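Local coordinates for uncharacterized protein (Bacteroides eggerthii DSM 20697, PDB 4ECO) that is of unknown function but folds as a leucine-rich repeat solenoid and possibly serves in protein binding, at residues L107-L112 / L208-M213; L251-V256 / M275-V280; R556-G561 / V581-T586; N599-L604 / D625-D630. All coordinates share one frame; numbering follows the deposited sequence.

Interaction 1 of 4, residues L107-L112 / L208-M213; sequences LEVLAL and LRQFYM
The phenyl ring of Phe211 stands alongside Leu110 and is lined by both segments. One of its faces carries the selenomethionine methyl Met213 CE, while at its edge, near the ring plane, lie Leu112 CD1 and the carbonyl Leu110 O. Leu110 CD2 meets Phe211 CE1 obliquely at 3.6 Å. CG of Phe211 points opposite the backbone N (chi1 -174°), which stands the ring beside Leu110 on the same side of the sheet. The second flat group, the Arg209 guanidinium, is met at its edge by Glu108: Arg209 NE bonds Glu108 OE1 at 2.8 Å in a salt bridge. The donor reaches that oxygen from above the carboxylate, the two planes being 73° apart. OE1 also accepts from Asn132 N. A leucine in place of Glu108 would probably leave Arg209 NE and Asn132 N without this shared acceptor. Between the side chains runs a parallel ladder. Glu108 O takes two donors, Arg209 N and Gln210 N, the latter at 3.1 Å; Leu110 N and O pair with Gln210 O and Tyr212 N, and Leu112 N reaches Tyr212 O. In sequence, Leu107, Leu110 and Leu112 correspond to Leu208, Phe211 and Met213, the LxxLxL spacing of leucine-rich repeats. The chemistry is therefore divided: an apolar layer of leucines and Phe211 faces the core, whereas the ion pair marks the start of the strands, where Arg209 is exposed.

Interaction 2 of 4, residues L251-V256 / M275-V280; sequences LTDVEV and MQLINV
Backbone hydrogen bonds join Thr252, Val254 and Val256 to the segment 275-280 in parallel register. Thr252 O accepts twice, from Gln276 N at 2.7 Å and from Leu277 N at 2.8 Å. Further along, Val254 N bonds Leu277 O, Asn279 N bonds Val254 O, and Val256 N meets Asn279 O nearly head-on. Apolar contact is made where Val254 CB rests on the selenium of Met275, SE, at 3.8 Å, the two side chains crossing at about a right angle; Met275 runs extended through CG (chi1 180°) before its end folds over. The pairing repeats the LxxLxL pattern of a leucine-rich repeat, in which Leu251, Val254 and Val256 match Met275, Ile278 and Val280 and turn inward, with strand 210-214 continuing the ladder beyond Asp253 and Glu255. Asp253, Glu255 and Asn279 share the other face with Leu277, and Thr252 and Gln276 precede the strands. Asp253 takes a hydrogen bond from Thr252 OG1 to its OD1 at 2.7 Å and a salt bridge from Arg142 NE to OD2, which also lies 3.5 Å from Leu277 CB. An alanine at Asp253 is likely to leave Arg142 NE without its salt-bridge partner and the Thr252 hydroxyl without this acceptor. Glu255 and Asn279 lie side by side with carboxylate and amide planes 73° apart; Glu255 OE1 is held by His115 ND1. Gln276 OE1, beside Thr252 CB, bonds Arg142 NH2.

Interaction 3 of 4, residues R556-G561 / V581-T586; sequences REWPEG and VNEKIT
The indole of Trp558 forms the packed half of this contact. Val581 CG1 sits over the five-membered ring, 3.5 Å from its centroid, in a CH-pi contact, and Pro559 CD lies against the opposite face, offset toward the rim. Ile585 CD1 comes obliquely to Trp558 CZ2. In the ring plane, Trp558 NE1 gives a hydrogen bond to Glu583 OE2 at 2.8 Å, using the anti lone pair of an oxygen that Gly561 N also meets weakly. Glu583 OE1 is bonded by Thr563 OG1. The other half faces solvent. There Glu560, its chain bent at chi2 (-71°), folds its carboxylate back to two consecutive amides: Asn582 N to OE2 at 2.8 Å and Glu583 N to the more distant OE1 at 3.3 Å, each on a syn lone pair. Both loops lie between strands of successive leucine-rich repeats. With Glu560 OE1 only 3.8 Å from Glu583 OE2, the two carboxylates probably repel each other, an effect the surrounding N-H and hydroxyl donors would partly offset.

Interaction 4 of 4, residues N599-L604 / D625-D630; sequences NISIDL and DIRGCD
Ile600 meets the partner segment through its carbonyl: Ile600 O lies 3.3 Å from Asp625 CB. At Ser601 the side chain takes over. Its OG, set opposite the backbone N (chi1 -166°), donates to Asp625 OD2 at 2.8 Å, arriving from above the carboxylate plane. The same carboxylate is held at its other oxygen, OD1, by Arg627 NE in a salt bridge of 3.0 Å, so both carboxylate oxygens of Asp625 have a donor, and Ser601 OG lies over one face of the Arg627 guanidinium. Ile602 turns to the opposite face of the strand, where its CG2 packs side by side with Ile626 CG1 at 3.7 Å. Its N reaches Asp625 O at 3.3 Å and its O takes Arg627 N at 2.8 Å, as the first rungs of a short parallel pairing. These two strands, 601-603 and 625-627, form their own small parallel sheet in the last repeats of the solenoid, apart from the longer run of strands in the body; just after strand 625-627, Cys629 is joined by a disulfide to Cys608, in the connection between the two strands. Asp603 follows on the face of Ser601; its OD1 is bonded by Ser605 OG and lies near Gly628 CA, whose positive phi (85°) suits glycine. Last in order, Leu604 sends N to Arg627 O at 2.7 Å, while its CD1 crosses to Ile626 CG2 at 3.6 Å.

Overall arrangement
The four contacts follow one another along the chain without nesting or crossing. Interaction 1 closes a long excursion of 95 residues that carries helices 135-142, 144-149 and 160-168 together with the sodium ligands Glu117 and Ser192. Interaction 2 closes a much shorter turn of 18 residues and joins directly onto it, since strands 210-214 and 253-257 are neighbours and Met213 N lies 2.8 Å from Glu255 O. About 63 Å from interaction 2, between centres, across the chain's centre, interaction 3 closes a 19-residue loop holding strand 570-572. Interaction 4, touching it where Val581 N lies 2.8 Å from Ser601 O, closes 20 residues with helix 608-612 and strand 617-619 near the C terminus.

Interaction 1 of 4, residues L107-L112 / L208-M213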
loop_
_atom_site.group_PDB
_atom_site.type_symbol
_atom_site.label_atom_id
_atom_site.label_comp_id
_atom_site.label_asym_id
_atom_site.label_seq_id
_atom_site.Cartn_x
_atom_site.Cartn_y
_atom_site.Cartn_z
ATOM N N LEU A 107 -19.967 7.246 -25.263
ATOM C CA LEU A 107 -18.754 6.847 -24.540
ATOM C C LEU A 107 -18.924 7.028 -23.032
ATOM O O LEU A 107 -19.291 8.125 -22.570
ATOM C CB LEU A 107 -17.589 7.695 -25.053
ATOM C CG LEU A 107 -16.186 7.132 -25.113
ATOM C CD1 LEU A 107 -16.134 5.782 -25.763
ATOM C CD2 LEU A 107 -15.313 8.046 -25.917
ATOM N N GLU A 108 -18.740 5.917 -22.283
ATOM C CA GLU A 108 -18.790 5.846 -20.819
ATOM C C GLU A 108 -17.384 5.721 -20.268
ATOM O O GLU A 108 -17.068 6.345 -19.274
ATOM C CB GLU A 108 -19.652 4.672 -20.333
ATOM C CG GLU A 108 -21.160 4.846 -20.418
ATOM C CD GLU A 108 -21.942 3.630 -19.932
ATOM O OE1 GLU A 108 -21.605 3.097 -18.847
ATOM O OE2 GLU A 108 -22.892 3.206 -20.637
ATOM N N VAL A 109 -16.522 4.926 -20.919
ATOM C CA VAL A 109 -15.135 4.755 -20.477
ATOM C C VAL A 109 -14.180 5.178 -21.599
ATOM O O VAL A 109 -14.455 4.947 -22.770
ATOM C CB VAL A 109 -14.830 3.317 -19.954
ATOM C CG1 VAL A 109 -15.779 2.932 -18.807
ATOM C CG2 VAL A 109 -14.891 2.269 -21.063
ATOM N N LEU A 110 -13.067 5.819 -21.227
ATOM C CA LEU A 110 -12.020 6.288 -22.138
ATOM C C LEU A 110 -10.642 6.223 -21.487
ATOM O O LEU A 110 -10.433 6.827 -20.430
ATOM C CB LEU A 110 -12.320 7.728 -22.574
ATOM C CG LEU A 110 -11.333 8.416 -23.516
ATOM C CD1 LEU A 110 -11.285 7.735 -24.913
ATOM C CD2 LEU A 110 -11.709 9.874 -23.668
ATOM N N ALA A 111 -9.696 5.499 -22.130
ATOM C CA ALA A 111 -8.292 5.397 -21.671
ATOM C C ALA A 111 -7.320 5.733 -22.817
ATOM O O ALA A 111 -7.402 5.154 -23.920
ATOM C CB ALA A 111 -7.986 4.014 -21.117
ATOM N N LEU A 112 -6.431 6.697 -22.551
ATOM C CA LEU A 112 -5.385 7.136 -23.479
ATOM C C LEU A 112 -4.055 6.573 -23.018
ATOM O O LEU A 112 -3.017 6.737 -23.657
ATOM C CB LEU A 112 -5.323 8.677 -23.573
ATOM C CG LEU A 112 -6.611 9.430 -23.927
ATOM C CD1 LEU A 112 -6.350 10.891 -23.967
ATOM C CD2 LEU A 112 -7.220 8.957 -25.229
ATOM N N LEU A 208 -19.523 10.230 -20.210
ATOM C CA LEU A 208 -18.218 9.743 -19.752
ATOM C C LEU A 208 -18.218 9.541 -18.241
ATOM O O LEU A 208 -18.611 10.435 -17.507
ATOM C CB LEU A 208 -17.091 10.718 -20.168
ATOM C CG LEU A 208 -15.667 10.156 -20.287
ATOM C CD1 LEU A 208 -15.591 9.027 -21.329
ATOM C CD2 LEU A 208 -14.671 11.254 -20.638
ATOM N N ARG A 209 -17.854 8.336 -17.797
ATOM C CA ARG A 209 -17.780 7.931 -16.392
ATOM C C ARG A 209 -16.332 7.826 -15.917
ATOM O O ARG A 209 -16.010 8.268 -14.812
ATOM C CB ARG A 209 -18.473 6.589 -16.205
ATOM C CG ARG A 209 -19.896 6.574 -16.676
ATOM C CD ARG A 209 -20.472 5.227 -16.367
ATOM N NE ARG A 209 -21.831 5.076 -16.875
ATOM C CZ ARG A 209 -22.917 5.452 -16.219
ATOM N NH1 ARG A 209 -22.815 6.021 -15.026
ATOM N NH2 ARG A 209 -24.116 5.275 -16.755
ATOM N N GLN A 210 -15.445 7.265 -16.772
ATOM C CA GLN A 210 -14.020 7.091 -16.449
ATOM C C GLN A 210 -13.124 7.684 -17.557
ATOM O O GLN A 210 -13.297 7.367 -18.746
ATOM C CB GLN A 210 -13.679 5.608 -16.228
ATOM C CG GLN A 210 -14.663 4.878 -15.309
ATOM C CD GLN A 210 -14.007 4.188 -14.157
ATOM O OE1 GLN A 210 -12.775 4.101 -14.057
ATOM N NE2 GLN A 210 -14.830 3.681 -13.251
ATOM N N PHE A 211 -12.180 8.568 -17.160
ATOM C CA PHE A 211 -11.235 9.167 -18.091
ATOM C C PHE A 211 -9.824 8.970 -17.548
ATOM O O PHE A 211 -9.449 9.584 -16.559
ATOM C CB PHE A 211 -11.569 10.645 -18.344
ATOM C CG PHE A 211 -10.758 11.361 -19.401
ATOM C CD1 PHE A 211 -10.086 10.652 -20.393
ATOM C CD2 PHE A 211 -10.705 12.749 -19.436
ATOM C CE1 PHE A 211 -9.325 11.318 -21.360
ATOM C CE2 PHE A 211 -9.956 13.413 -20.416
ATOM C CZ PHE A 211 -9.286 12.692 -21.384
ATOM N N TYR A 212 -9.054 8.087 -18.192
ATOM C CA TYR A 212 -7.682 7.738 -17.804
ATOM C C TYR A 212 -6.669 8.141 -18.849
ATOM O O TYR A 212 -6.913 8.020 -20.059
ATOM C CB TYR A 212 -7.561 6.218 -17.579
ATOM C CG TYR A 212 -7.920 5.716 -16.193
ATOM C CD1 TYR A 212 -9.178 5.954 -15.647
ATOM C CD2 TYR A 212 -7.052 4.887 -15.486
ATOM C CE1 TYR A 212 -9.521 5.469 -14.382
ATOM C CE2 TYR A 212 -7.386 4.388 -14.226
ATOM C CZ TYR A 212 -8.622 4.683 -13.677
ATOM O OH TYR A 212 -8.961 4.185 -12.441
HETATM N N MSE A 213 -5.528 8.614 -18.381
HETATM C CA MSE A 213 -4.391 8.911 -19.232
HETATM C C MSE A 213 -3.140 8.728 -18.415
HETATM O O MSE A 213 -3.155 8.903 -17.185
HETATM C CB MSE A 213 -4.455 10.287 -19.929
HETATM C CG MSE A 213 -4.308 11.515 -19.042
HETATM SE SE MSE A 213 -5.293 13.016 -19.884
HETATM C CE MSE A 213 -6.918 12.830 -18.767
#

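Interaction 2 of 4, residues L251-V256 / M275-V280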
loop_
_atom_site.group_PDB
_atom_site.type_symbol
_atom_site.label_atom_id
_atom_site.label_comp_id
_atom_site.label_asym_id
_atom_site.label_seq_id
_atom_site.Cartn_x
_atom_site.Cartn_y
_atom_site.Cartn_z
ATOM N N LEU A 251 -18.780 11.748 -14.827
ATOM C CA LEU A 251 -17.338 11.530 -14.779
ATOM C C LEU A 251 -16.866 11.538 -13.328
ATOM O O LEU A 251 -16.685 12.599 -12.748
ATOM C CB LEU A 251 -16.597 12.577 -15.646
ATOM C CG LEU A 251 -15.088 12.363 -15.835
ATOM C CD1 LEU A 251 -14.759 10.982 -16.371
ATOM C CD2 LEU A 251 -14.515 13.402 -16.746
ATOM N N THR A 252 -16.678 10.335 -12.754
ATOM C CA THR A 252 -16.312 10.078 -11.352
ATOM C C THR A 252 -14.875 9.594 -11.177
ATOM O O THR A 252 -14.309 9.758 -10.098
ATOM C CB THR A 252 -17.255 9.012 -10.729
ATOM O OG1 THR A 252 -17.111 7.736 -11.376
ATOM C CG2 THR A 252 -18.706 9.440 -10.735
ATOM N N ASP A 253 -14.301 8.954 -12.201
ATOM C CA ASP A 253 -12.940 8.416 -12.096
ATOM C C ASP A 253 -12.034 9.008 -13.152
ATOM O O ASP A 253 -12.242 8.770 -14.335
ATOM C CB ASP A 253 -12.951 6.887 -12.207
ATOM C CG ASP A 253 -13.664 6.178 -11.079
ATOM O OD1 ASP A 253 -14.897 6.335 -10.964
ATOM O OD2 ASP A 253 -13.003 5.420 -10.352
ATOM N N VAL A 254 -11.044 9.810 -12.721
ATOM C CA VAL A 254 -10.080 10.464 -13.615
ATOM C C VAL A 254 -8.659 10.128 -13.166
ATOM O O VAL A 254 -8.352 10.177 -11.973
ATOM C CB VAL A 254 -10.302 11.993 -13.720
ATOM C CG1 VAL A 254 -9.221 12.640 -14.558
ATOM C CG2 VAL A 254 -11.678 12.315 -14.299
ATOM N N GLU A 255 -7.794 9.777 -14.136
ATOM C CA GLU A 255 -6.383 9.475 -13.891
ATOM C C GLU A 255 -5.489 10.211 -14.901
ATOM O O GLU A 255 -5.737 10.159 -16.112
ATOM C CB GLU A 255 -6.133 7.973 -13.941
ATOM C CG GLU A 255 -4.653 7.629 -13.918
ATOM C CD GLU A 255 -4.297 6.165 -13.784
ATOM O OE1 GLU A 255 -4.503 5.598 -12.689
ATOM O OE2 GLU A 255 -3.771 5.593 -14.760
ATOM N N VAL A 256 -4.483 10.936 -14.375
ATOM C CA VAL A 256 -3.416 11.639 -15.110
ATOM C C VAL A 256 -2.123 11.160 -14.452
ATOM O O VAL A 256 -1.648 11.755 -13.487
ATOM C CB VAL A 256 -3.571 13.176 -15.141
ATOM C CG1 VAL A 256 -2.677 13.771 -16.220
ATOM C CG2 VAL A 256 -5.022 13.592 -15.362
HETATM N N MSE A 275 -16.329 14.479 -9.856
HETATM C CA MSE A 275 -15.154 13.578 -9.776
HETATM C C MSE A 275 -15.006 13.020 -8.348
HETATM O O MSE A 275 -15.111 13.786 -7.395
HETATM C CB MSE A 275 -13.874 14.315 -10.227
HETATM C CG MSE A 275 -12.610 13.454 -10.174
HETATM SE SE MSE A 275 -11.063 14.386 -10.861
HETATM C CE MSE A 275 -11.012 15.882 -9.687
ATOM N N GLN A 276 -14.801 11.694 -8.218
ATOM C CA GLN A 276 -14.676 10.981 -6.932
ATOM C C GLN A 276 -13.278 10.421 -6.751
ATOM O O GLN A 276 -12.680 10.615 -5.696
ATOM C CB GLN A 276 -15.718 9.848 -6.805
ATOM C CG GLN A 276 -17.159 10.344 -6.878
ATOM C CD GLN A 276 -18.194 9.283 -6.652
ATOM O OE1 GLN A 276 -18.160 8.203 -7.233
ATOM N NE2 GLN A 276 -19.211 9.622 -5.887
ATOM N N LEU A 277 -12.751 9.734 -7.769
ATOM C CA LEU A 277 -11.386 9.191 -7.741
ATOM C C LEU A 277 -10.464 10.088 -8.594
ATOM O O LEU A 277 -10.810 10.451 -9.731
ATOM C CB LEU A 277 -11.372 7.721 -8.234
ATOM C CG LEU A 277 -10.027 6.966 -8.277
ATOM C CD1 LEU A 277 -10.244 5.468 -8.130
ATOM C CD2 LEU A 277 -9.227 7.274 -9.576
ATOM N N ILE A 278 -9.287 10.415 -8.054
ATOM C CA ILE A 278 -8.300 11.187 -8.788
ATOM C C ILE A 278 -6.932 10.539 -8.577
ATOM O O ILE A 278 -6.454 10.459 -7.452
ATOM C CB ILE A 278 -8.288 12.711 -8.496
ATOM C CG1 ILE A 278 -7.246 13.415 -9.403
ATOM C CG2 ILE A 278 -8.112 13.040 -7.001
ATOM C CD1 ILE A 278 -7.292 14.874 -9.456
ATOM N N ASN A 279 -6.325 10.061 -9.659
ATOM C CA ASN A 279 -4.996 9.482 -9.617
ATOM C C ASN A 279 -4.050 10.430 -10.353
ATOM O O ASN A 279 -4.141 10.585 -11.571
ATOM C CB ASN A 279 -5.005 8.068 -10.217
ATOM C CG ASN A 279 -3.753 7.262 -9.973
ATOM O OD1 ASN A 279 -2.632 7.774 -9.974
ATOM N ND2 ASN A 279 -3.926 5.975 -9.746
ATOM N N VAL A 280 -3.189 11.112 -9.608
ATOM C CA VAL A 280 -2.232 12.075 -10.170
ATOM C C VAL A 280 -0.823 11.686 -9.704
ATOM O O VAL A 280 0.043 12.550 -9.501
ATOM C CB VAL A 280 -2.581 13.567 -9.853
ATOM C CG1 VAL A 280 -3.749 14.055 -10.721
ATOM C CG2 VAL A 280 -2.873 13.785 -8.361
#

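Interaction 3 of 4, residues R556-G561 / V581-T586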
loop_
_atom_site.group_PDB
_atom_site.type_symbol
_atom_site.label_atom_id
_atom_site.label_comp_id
_atom_site.label_asym_id
_atom_site.label_seq_id
_atom_site.Cartn_x
_atom_site.Cartn_y
_atom_site.Cartn_z
ATOM N N ARG A 556 25.694 -18.409 27.637
ATOM C CA ARG A 556 26.405 -19.658 27.879
ATOM C C ARG A 556 25.464 -20.694 28.542
ATOM O O ARG A 556 25.754 -21.899 28.497
ATOM C CB ARG A 556 27.660 -19.392 28.749
ATOM C CG ARG A 556 28.693 -18.510 28.023
ATOM C CD ARG A 556 29.771 -17.938 28.908
ATOM N NE ARG A 556 30.779 -18.944 29.219
ATOM C CZ ARG A 556 31.621 -18.869 30.244
ATOM N NH1 ARG A 556 31.572 -17.838 31.078
ATOM N NH2 ARG A 556 32.502 -19.839 30.460
ATOM N N GLU A 557 24.304 -20.210 29.079
ATOM C CA GLU A 557 23.285 -20.959 29.816
ATOM C C GLU A 557 22.189 -21.557 28.902
ATOM O O GLU A 557 21.472 -20.832 28.206
ATOM C CB GLU A 557 22.623 -20.020 30.866
ATOM C CG GLU A 557 21.517 -20.620 31.735
ATOM C CD GLU A 557 20.640 -19.647 32.511
ATOM O OE1 GLU A 557 21.019 -18.457 32.612
ATOM O OE2 GLU A 557 19.569 -20.075 33.014
ATOM N N TRP A 558 22.011 -22.889 28.988
ATOM C CA TRP A 558 20.937 -23.591 28.293
ATOM C C TRP A 558 19.673 -23.493 29.156
ATOM O O TRP A 558 19.765 -23.702 30.369
ATOM C CB TRP A 558 21.317 -25.058 28.004
ATOM C CG TRP A 558 20.154 -25.905 27.551
ATOM C CD1 TRP A 558 19.295 -26.615 28.344
ATOM C CD2 TRP A 558 19.672 -26.053 26.203
ATOM N NE1 TRP A 558 18.318 -27.201 27.575
ATOM C CE2 TRP A 558 18.534 -26.888 26.256
ATOM C CE3 TRP A 558 20.118 -25.590 24.948
ATOM C CZ2 TRP A 558 17.840 -27.277 25.100
ATOM C CZ3 TRP A 558 19.438 -25.989 23.805
ATOM C CH2 TRP A 558 18.304 -26.809 23.889
ATOM N N PRO A 559 18.490 -23.215 28.576
ATOM C CA PRO A 559 17.270 -23.152 29.396
ATOM C C PRO A 559 16.808 -24.554 29.839
ATOM O O PRO A 559 15.933 -25.169 29.201
ATOM C CB PRO A 559 16.268 -22.492 28.453
ATOM C CG PRO A 559 16.690 -22.978 27.075
ATOM C CD PRO A 559 18.195 -22.965 27.147
ATOM N N GLU A 560 17.408 -25.070 30.933
ATOM C CA GLU A 560 17.054 -26.398 31.432
ATOM C C GLU A 560 15.585 -26.420 31.809
ATOM O O GLU A 560 15.107 -25.498 32.468
ATOM C CB GLU A 560 17.938 -26.833 32.602
ATOM C CG GLU A 560 19.395 -27.072 32.231
ATOM C CD GLU A 560 19.740 -28.295 31.399
ATOM O OE1 GLU A 560 18.884 -29.203 31.234
ATOM O OE2 GLU A 560 20.904 -28.344 30.936
ATOM N N GLY A 561 14.870 -27.389 31.257
ATOM C CA GLY A 561 13.436 -27.512 31.441
ATOM C C GLY A 561 12.622 -27.145 30.215
ATOM O O GLY A 561 11.429 -27.450 30.172
ATOM N N VAL A 581 24.147 -29.280 28.061
ATOM C CA VAL A 581 22.708 -29.467 27.931
ATOM C C VAL A 581 22.408 -30.804 28.622
ATOM O O VAL A 581 22.812 -31.864 28.122
ATOM C CB VAL A 581 22.234 -29.392 26.453
ATOM C CG1 VAL A 581 20.725 -29.567 26.348
ATOM C CG2 VAL A 581 22.657 -28.079 25.804
ATOM N N ASN A 582 21.776 -30.744 29.811
ATOM C CA ASN A 582 21.525 -31.931 30.634
ATOM C C ASN A 582 20.378 -32.757 30.097
ATOM O O ASN A 582 20.570 -33.955 29.916
ATOM C CB ASN A 582 21.262 -31.571 32.118
ATOM C CG ASN A 582 22.438 -30.963 32.867
ATOM O OD1 ASN A 582 23.609 -31.351 32.699
ATOM N ND2 ASN A 582 22.145 -30.014 33.749
ATOM N N GLU A 583 19.190 -32.156 29.894
ATOM C CA GLU A 583 17.994 -32.853 29.389
ATOM C C GLU A 583 18.195 -33.354 27.958
ATOM O O GLU A 583 18.798 -32.660 27.136
ATOM C CB GLU A 583 16.748 -31.928 29.434
ATOM C CG GLU A 583 16.864 -30.616 28.646
ATOM C CD GLU A 583 15.814 -29.562 28.939
ATOM O OE1 GLU A 583 14.696 -29.926 29.366
ATOM O OE2 GLU A 583 16.104 -28.365 28.723
ATOM N N LYS A 584 17.686 -34.551 27.667
ATOM C CA LYS A 584 17.680 -35.102 26.314
ATOM C C LYS A 584 16.655 -34.329 25.501
ATOM O O LYS A 584 15.566 -34.053 26.012
ATOM C CB LYS A 584 17.358 -36.600 26.321
ATOM C CG LYS A 584 18.521 -37.482 26.714
ATOM C CD LYS A 584 18.105 -38.934 26.636
ATOM C CE LYS A 584 19.102 -39.889 27.238
ATOM N NZ LYS A 584 18.519 -41.242 27.402
ATOM N N ILE A 585 17.006 -33.923 24.272
ATOM C CA ILE A 585 16.077 -33.171 23.429
ATOM C C ILE A 585 14.931 -34.097 23.057
ATOM O O ILE A 585 15.148 -35.275 22.780
ATOM C CB ILE A 585 16.763 -32.529 22.184
ATOM C CG1 ILE A 585 17.958 -31.651 22.612
ATOM C CG2 ILE A 585 15.760 -31.744 21.284
ATOM C CD1 ILE A 585 17.657 -30.466 23.575
ATOM N N THR A 586 13.712 -33.558 23.135
ATOM C CA THR A 586 12.463 -34.263 22.868
ATOM C C THR A 586 12.038 -34.071 21.396
ATOM O O THR A 586 12.267 -32.997 20.835
ATOM C CB THR A 586 11.402 -33.757 23.838
ATOM O OG1 THR A 586 11.255 -32.332 23.715
ATOM C CG2 THR A 586 11.714 -34.129 25.264
#

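Interaction 4 of 4, residues N599-L604 / D625-D630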
loop_
_atom_site.group_PDB
_atom_site.type_symbol
_atom_site.label_atom_id
_atom_site.label_comp_id
_atom_site.label_asym_id
_atom_site.label_seq_id
_atom_site.Cartn_x
_atom_site.Cartn_y
_atom_site.Cartn_z
ATOM N N ASN A 599 31.123 -24.996 22.056
ATOM C CA ASN A 599 31.417 -25.679 23.318
ATOM C C ASN A 599 30.189 -26.394 23.891
ATOM O O ASN A 599 30.191 -26.742 25.077
ATOM C CB ASN A 599 31.977 -24.686 24.332
ATOM C CG ASN A 599 33.229 -24.011 23.830
ATOM O OD1 ASN A 599 34.220 -24.662 23.477
ATOM N ND2 ASN A 599 33.180 -22.695 23.708
ATOM N N ILE A 600 29.174 -26.668 23.031
ATOM C CA ILE A 600 27.932 -27.338 23.414
ATOM C C ILE A 600 28.209 -28.828 23.685
ATOM O O ILE A 600 29.160 -29.399 23.149
ATOM C CB ILE A 600 26.797 -27.129 22.347
ATOM C CG1 ILE A 600 25.389 -27.301 22.968
ATOM C CG2 ILE A 600 26.988 -28.006 21.102
ATOM C CD1 ILE A 600 24.204 -26.820 22.133
ATOM N N SER A 601 27.386 -29.421 24.559
ATOM C CA SER A 601 27.365 -30.839 24.920
ATOM C C SER A 601 25.889 -31.195 25.064
ATOM O O SER A 601 25.257 -30.831 26.062
ATOM C CB SER A 601 28.196 -31.105 26.170
ATOM O OG SER A 601 28.437 -32.494 26.341
ATOM N N ILE A 602 25.314 -31.781 23.977
ATOM C CA ILE A 602 23.890 -32.097 23.824
ATOM C C ILE A 602 23.689 -33.564 23.363
ATOM O O ILE A 602 24.440 -34.080 22.526
ATOM C CB ILE A 602 23.254 -31.072 22.830
ATOM C CG1 ILE A 602 21.713 -31.046 22.886
ATOM C CG2 ILE A 602 23.816 -31.167 21.397
ATOM C CD1 ILE A 602 21.073 -29.730 22.336
ATOM N N ASP A 603 22.666 -34.223 23.949
ATOM C CA ASP A 603 22.240 -35.596 23.676
ATOM C C ASP A 603 20.974 -35.568 22.808
ATOM O O ASP A 603 19.902 -35.178 23.280
ATOM C CB ASP A 603 21.993 -36.333 25.008
ATOM C CG ASP A 603 21.772 -37.837 24.894
ATOM O OD1 ASP A 603 21.331 -38.293 23.823
ATOM O OD2 ASP A 603 22.016 -38.557 25.899
ATOM N N LEU A 604 21.092 -35.996 21.551
ATOM C CA LEU A 604 19.979 -35.997 20.596
ATOM C C LEU A 604 19.447 -37.426 20.322
ATOM O O LEU A 604 18.873 -37.690 19.251
ATOM C CB LEU A 604 20.426 -35.331 19.284
ATOM C CG LEU A 604 20.877 -33.878 19.351
ATOM C CD1 LEU A 604 21.195 -33.355 17.979
ATOM C CD2 LEU A 604 19.816 -33.000 19.934
ATOM N N ASP A 625 29.909 -31.302 19.945
ATOM C CA ASP A 625 29.829 -32.496 20.784
ATOM C C ASP A 625 28.348 -32.935 20.928
ATOM O O ASP A 625 27.694 -32.707 21.963
ATOM C CB ASP A 625 30.497 -32.238 22.149
ATOM C CG ASP A 625 30.402 -33.372 23.154
ATOM O OD1 ASP A 625 30.325 -34.555 22.719
ATOM O OD2 ASP A 625 30.392 -33.081 24.378
ATOM N N ILE A 626 27.835 -33.572 19.859
ATOM C CA ILE A 626 26.474 -34.095 19.771
ATOM C C ILE A 626 26.507 -35.621 20.029
ATOM O O ILE A 626 27.220 -36.362 19.343
ATOM C CB ILE A 626 25.851 -33.732 18.407
ATOM C CG1 ILE A 626 25.631 -32.208 18.294
ATOM C CG2 ILE A 626 24.554 -34.496 18.174
ATOM C CD1 ILE A 626 25.705 -31.628 16.895
ATOM N N ARG A 627 25.751 -36.074 21.034
ATOM C CA ARG A 627 25.684 -37.489 21.381
ATOM C C ARG A 627 24.342 -38.094 20.948
ATOM O O ARG A 627 23.343 -37.382 20.825
ATOM C CB ARG A 627 25.905 -37.694 22.902
ATOM C CG ARG A 627 27.342 -37.422 23.390
ATOM C CD ARG A 627 27.436 -36.318 24.438
ATOM N NE ARG A 627 28.829 -36.027 24.806
ATOM C CZ ARG A 627 29.461 -36.519 25.872
ATOM N NH1 ARG A 627 28.828 -37.326 26.716
ATOM N NH2 ARG A 627 30.726 -36.196 26.109
ATOM N N GLY A 628 24.351 -39.400 20.714
ATOM C CA GLY A 628 23.159 -40.180 20.399
ATOM C C GLY A 628 22.665 -40.265 18.973
ATOM O O GLY A 628 21.571 -40.793 18.748
ATOM N N CYS A 629 23.442 -39.762 18.001
ATOM C CA CYS A 629 23.019 -39.805 16.604
ATOM C C CYS A 629 24.233 -39.923 15.685
ATOM O O CYS A 629 24.865 -38.915 15.351
ATOM C CB CYS A 629 22.167 -38.594 16.250
ATOM S SG CYS A 629 21.255 -38.775 14.696
ATOM N N ASP A 630 24.559 -41.176 15.290
ATOM C CA ASP A 630 25.706 -41.476 14.439
ATOM C C ASP A 630 25.496 -40.929 13.031
ATOM O O ASP A 630 26.458 -40.452 12.404
ATOM C CB ASP A 630 25.950 -42.987 14.397
ATOM C CG ASP A 630 26.307 -43.608 15.740
ATOM O OD1 ASP A 630 27.181 -43.049 16.445
ATOM O OD2 ASP A 630 25.788 -44.707 16.040
#